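Local atomic coordinates of SnoaL-like domain-containing protein (PDB entry 3G16), a protein that is of unknown function but has a cystatin-like (NTF2-type) fold of the SnoaL-like family, in which the fold commonly encloses a ligand pocket. Residues A33-P44 / S114-Y124. Numbering follows the deposited sequence.
Sequences ACFVPEAVHYFP and SGLIREIRAFY
The parallel strand pair of the cystatin-like (NTF2) fold pairs Val40, His41 and Tyr42 with Glu119, Ile120 and Arg121. Ile120 is gripped through both peptide groups: its N donates to Val40 O, and its O accepts a nearly straight bond from Tyr42 N (2.8 Å, 172°). On the helix-covered face, beta-branched Ile120 serves two rings: CG2 lies over one face of the His41 imidazole, 3.7 Å from the ring centroid, while CD1 meets the edge of the Phe35 ring. Histidine suits its place by offering a flat face to Ile120 and, with CG anti to the backbone N (chi1 -157°), an N-H to Tyr42 O; His41 ND1 (3.1 Å) and Ala122 N reach this oxygen from opposite faces of its carbonyl plane. A leucine in place of His41 would probably cost Tyr42 O the bond from ND1 and deprive Ile120 CG2 of its flat ring. On the other face, the Glu119 carboxylate serves two partners: OE1 shares water 1 with Tyr42 OH, and OE2 forms a salt bridge with Arg121 NH1 (2.8 Å) within strand 116-124. Pro44 CG sits over the Tyr124 ring. Helices 9-24 and 55-69 pack against Phe35 and His41; strands 52-53 and 100-111 flank the pair.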
loop_
_atom_site.group_PDB
_atom_site.type_symbol
_atom_site.label_atom_id
_atom_site.label_comp_id
_atom_site.label_asym_id
_atom_site.label_seq_id
_atom_site.Cartn_x
_atom_site.Cartn_y
_atom_site.Cartn_z
ATOM N N ALA A 33 -13.455 14.140 12.605
ATOM C CA ALA A 33 -13.552 15.327 11.748
ATOM C C ALA A 33 -12.772 15.203 10.441
ATOM O O ALA A 33 -12.925 16.025 9.537
ATOM C CB ALA A 33 -13.094 16.551 12.513
ATOM N N CYS A 34 -11.927 14.168 10.340
ATOM C CA CYS A 34 -11.163 13.967 9.126
ATOM C C CYS A 34 -11.836 13.089 8.085
ATOM O O CYS A 34 -11.293 12.886 7.001
ATOM C CB CYS A 34 -9.847 13.274 9.478
ATOM S SG CYS A 34 -8.765 14.323 10.511
ATOM N N PHE A 35 -12.986 12.528 8.464
ATOM C CA PHE A 35 -13.727 11.603 7.618
ATOM C C PHE A 35 -15.145 12.008 7.321
ATOM O O PHE A 35 -15.780 12.670 8.143
ATOM C CB PHE A 35 -13.897 10.272 8.376
ATOM C CG PHE A 35 -12.618 9.514 8.619
ATOM C CD1 PHE A 35 -12.078 8.696 7.634
ATOM C CD2 PHE A 35 -11.941 9.606 9.819
ATOM C CE1 PHE A 35 -10.909 7.998 7.842
ATOM C CE2 PHE A 35 -10.753 8.917 10.030
ATOM C CZ PHE A 35 -10.248 8.100 9.049
ATOM N N VAL A 36 -15.677 11.566 6.198
ATOM C CA VAL A 36 -17.129 11.573 6.031
ATOM C C VAL A 36 -17.667 10.569 7.088
ATOM O O VAL A 36 -17.011 9.568 7.398
ATOM C CB VAL A 36 -17.617 11.213 4.623
ATOM C CG1 VAL A 36 -16.999 12.193 3.592
ATOM C CG2 VAL A 36 -17.248 9.810 4.251
ATOM N N PRO A 37 -18.865 10.793 7.628
ATOM C CA PRO A 37 -19.368 9.904 8.702
ATOM C C PRO A 37 -19.399 8.434 8.364
ATOM O O PRO A 37 -19.140 7.594 9.254
ATOM C CB PRO A 37 -20.770 10.454 8.983
ATOM C CG PRO A 37 -20.743 11.856 8.467
ATOM C CD PRO A 37 -19.747 11.945 7.365
ATOM N N GLU A 38 -19.696 8.114 7.126
ATOM C CA GLU A 38 -19.820 6.742 6.690
ATOM C C GLU A 38 -18.511 6.105 6.213
ATOM O O GLU A 38 -18.543 4.999 5.644
ATOM C CB GLU A 38 -20.889 6.669 5.581
ATOM C CG GLU A 38 -20.530 7.282 4.203
ATOM C CD GLU A 38 -20.677 8.830 4.039
ATOM O OE1 GLU A 38 -20.881 9.567 5.008
ATOM O OE2 GLU A 38 -20.585 9.280 2.865
ATOM N N ALA A 39 -17.379 6.771 6.421
ATOM C CA ALA A 39 -16.121 6.229 5.950
ATOM C C ALA A 39 -15.873 4.822 6.494
ATOM O O ALA A 39 -16.238 4.508 7.628
ATOM C CB ALA A 39 -14.958 7.127 6.403
ATOM N N VAL A 40 -15.229 4.011 5.667
ATOM C CA VAL A 40 -14.875 2.629 6.041
ATOM C C VAL A 40 -13.355 2.461 5.930
ATOM O O VAL A 40 -12.713 2.925 4.977
ATOM C CB VAL A 40 -15.592 1.590 5.187
ATOM C CG1 VAL A 40 -15.248 0.157 5.663
ATOM C CG2 VAL A 40 -17.117 1.780 5.244
ATOM N N HIS A 41 -12.771 1.791 6.915
ATOM C CA HIS A 41 -11.349 1.386 6.891
ATOM C C HIS A 41 -11.309 -0.130 6.706
ATOM O O HIS A 41 -11.984 -0.889 7.442
ATOM C CB HIS A 41 -10.677 1.707 8.208
ATOM C CG HIS A 41 -9.181 1.846 8.150
ATOM N ND1 HIS A 41 -8.326 0.942 7.529
ATOM C CD2 HIS A 41 -8.386 2.766 8.726
ATOM C CE1 HIS A 41 -7.070 1.340 7.720
ATOM N NE2 HIS A 41 -7.074 2.453 8.444
ATOM N N TYR A 42 -10.571 -0.583 5.699
ATOM C CA TYR A 42 -10.378 -2.002 5.411
ATOM C C TYR A 42 -8.967 -2.389 5.787
ATOM O O TYR A 42 -8.019 -1.575 5.728
ATOM C CB TYR A 42 -10.616 -2.262 3.933
ATOM C CG TYR A 42 -12.007 -1.938 3.463
ATOM C CD1 TYR A 42 -12.999 -2.859 3.564
ATOM C CD2 TYR A 42 -12.342 -0.700 2.934
ATOM C CE1 TYR A 42 -14.296 -2.586 3.163
ATOM C CE2 TYR A 42 -13.635 -0.412 2.520
ATOM C CZ TYR A 42 -14.611 -1.357 2.628
ATOM O OH TYR A 42 -15.915 -1.088 2.201
ATOM N N PHE A 43 -8.828 -3.691 6.058
ATOM C CA PHE A 43 -7.575 -4.305 6.503
ATOM C C PHE A 43 -7.446 -5.668 5.862
ATOM O O PHE A 43 -8.419 -6.201 5.375
ATOM C CB PHE A 43 -7.579 -4.500 8.046
ATOM C CG PHE A 43 -7.818 -3.250 8.795
ATOM C CD1 PHE A 43 -6.786 -2.416 9.095
ATOM C CD2 PHE A 43 -9.098 -2.917 9.212
ATOM C CE1 PHE A 43 -6.985 -1.246 9.799
ATOM C CE2 PHE A 43 -9.320 -1.747 9.922
ATOM C CZ PHE A 43 -8.285 -0.900 10.217
ATOM N N PRO A 44 -6.241 -6.239 5.941
ATOM C CA PRO A 44 -6.171 -7.624 5.474
ATOM C C PRO A 44 -7.236 -8.503 6.114
ATOM O O PRO A 44 -7.521 -8.348 7.326
ATOM C CB PRO A 44 -4.754 -8.029 5.887
ATOM C CG PRO A 44 -3.986 -6.795 5.880
ATOM C CD PRO A 44 -4.943 -5.721 6.378
ATOM N N SER A 114 -16.541 17.085 0.049
ATOM C CA SER A 114 -16.328 17.592 1.398
ATOM C C SER A 114 -14.869 17.846 1.734
ATOM O O SER A 114 -14.601 18.587 2.676
ATOM C CB SER A 114 -16.926 16.624 2.444
ATOM O OG SER A 114 -16.186 15.414 2.471
ATOM N N GLY A 115 -13.930 17.211 1.034
ATOM C CA GLY A 115 -12.516 17.350 1.294
ATOM C C GLY A 115 -12.048 16.456 2.421
ATOM O O GLY A 115 -10.908 16.574 2.888
ATOM N N LEU A 116 -12.873 15.466 2.780
ATOM C CA LEU A 116 -12.560 14.545 3.868
ATOM C C LEU A 116 -12.364 13.126 3.346
ATOM O O LEU A 116 -12.690 12.816 2.229
ATOM C CB LEU A 116 -13.667 14.574 4.907
ATOM C CG LEU A 116 -13.921 16.002 5.395
ATOM C CD1 LEU A 116 -15.093 15.841 6.558
ATOM C CD2 LEU A 116 -12.703 16.690 6.097
ATOM N N ILE A 117 -11.779 12.264 4.179
ATOM C CA ILE A 117 -11.476 10.887 3.792
ATOM C C ILE A 117 -12.752 10.069 3.762
ATOM O O ILE A 117 -13.542 10.114 4.716
ATOM C CB ILE A 117 -10.474 10.271 4.763
ATOM C CG1 ILE A 117 -9.135 11.024 4.693
ATOM C CG2 ILE A 117 -10.257 8.808 4.413
ATOM C CD1 ILE A 117 -8.166 10.698 5.828
ATOM N N ARG A 118 -12.935 9.297 2.701
ATOM C CA ARG A 118 -14.109 8.401 2.594
ATOM C C ARG A 118 -13.760 6.934 2.746
ATOM O O ARG A 118 -14.619 6.148 3.070
ATOM C CB ARG A 118 -14.888 8.639 1.284
ATOM C CG ARG A 118 -14.222 8.146 0.072
ATOM C CD ARG A 118 -15.082 8.397 -1.156
ATOM N NE ARG A 118 -14.509 7.798 -2.331
ATOM C CZ ARG A 118 -14.922 8.061 -3.551
ATOM N NH1 ARG A 118 -15.907 8.939 -3.769
ATOM N NH2 ARG A 118 -14.352 7.458 -4.571
ATOM N N GLU A 119 -12.512 6.567 2.523
ATOM C CA GLU A 119 -12.123 5.163 2.603
ATOM C C GLU A 119 -10.635 5.038 2.766
ATOM O O GLU A 119 -9.880 5.804 2.170
ATOM C CB GLU A 119 -12.531 4.459 1.309
ATOM C CG GLU A 119 -12.297 2.961 1.297
ATOM C CD GLU A 119 -12.882 2.303 0.073
ATOM O OE1 GLU A 119 -14.136 2.255 -0.027
ATOM O OE2 GLU A 119 -12.119 1.889 -0.807
ATOM N N ILE A 120 -10.220 4.027 3.541
ATOM C CA ILE A 120 -8.797 3.672 3.699
ATOM C C ILE A 120 -8.692 2.162 3.511
ATOM O O ILE A 120 -9.528 1.414 4.062
ATOM C CB ILE A 120 -8.188 4.099 5.051
ATOM C CG1 ILE A 120 -8.375 5.606 5.270
ATOM C CG2 ILE A 120 -6.721 3.658 5.127
ATOM C CD1 ILE A 120 -7.865 6.098 6.613
ATOM N N ARG A 121 -7.739 1.711 2.705
ATOM C CA ARG A 121 -7.482 0.273 2.470
ATOM C C ARG A 121 -6.039 0.033 2.869
ATOM O O ARG A 121 -5.141 0.541 2.203
ATOM C CB ARG A 121 -7.738 -0.072 1.013
ATOM C CG ARG A 121 -9.161 0.221 0.550
ATOM C CD ARG A 121 -9.457 -0.339 -0.823
ATOM N NE ARG A 121 -8.603 0.141 -1.891
ATOM C CZ ARG A 121 -8.757 1.314 -2.504
ATOM N NH1 ARG A 121 -9.706 2.164 -2.152
ATOM N NH2 ARG A 121 -7.958 1.636 -3.507
ATOM N N ALA A 122 -5.827 -0.773 3.926
ATOM C CA ALA A 122 -4.473 -0.981 4.453
ATOM C C ALA A 122 -3.913 -2.370 4.179
ATOM O O ALA A 122 -4.634 -3.375 4.180
ATOM C CB ALA A 122 -4.442 -0.745 5.966
ATOM N N PHE A 123 -2.606 -2.376 3.944
ATOM C CA PHE A 123 -1.809 -3.552 3.569
ATOM C C PHE A 123 -0.605 -3.585 4.482
ATOM O O PHE A 123 -0.152 -2.529 4.946
ATOM C CB PHE A 123 -1.368 -3.454 2.122
ATOM C CG PHE A 123 -2.534 -3.266 1.185
ATOM C CD1 PHE A 123 -3.220 -4.334 0.668
ATOM C CD2 PHE A 123 -3.006 -2.004 0.897
ATOM C CE1 PHE A 123 -4.334 -4.168 -0.165
ATOM C CE2 PHE A 123 -4.118 -1.812 0.067
ATOM C CZ PHE A 123 -4.760 -2.896 -0.458
ATOM N N TYR A 124 -0.055 -4.770 4.703
ATOM C CA TYR A 124 1.010 -4.953 5.677
ATOM C C TYR A 124 2.294 -5.496 5.136
ATOM O O TYR A 124 2.293 -6.307 4.206
ATOM C CB TYR A 124 0.570 -5.946 6.753
ATOM C CG TYR A 124 -0.589 -5.572 7.640
ATOM C CD1 TYR A 124 -1.046 -4.253 7.766
ATOM C CD2 TYR A 124 -1.179 -6.547 8.444
ATOM C CE1 TYR A 124 -2.101 -3.936 8.672
ATOM C CE2 TYR A 124 -2.207 -6.230 9.324
ATOM C CZ TYR A 124 -2.655 -4.944 9.412
ATOM O OH TYR A 124 -3.641 -4.612 10.305
HETATM O O HOH W 1 -16.224 1.525 1.518
#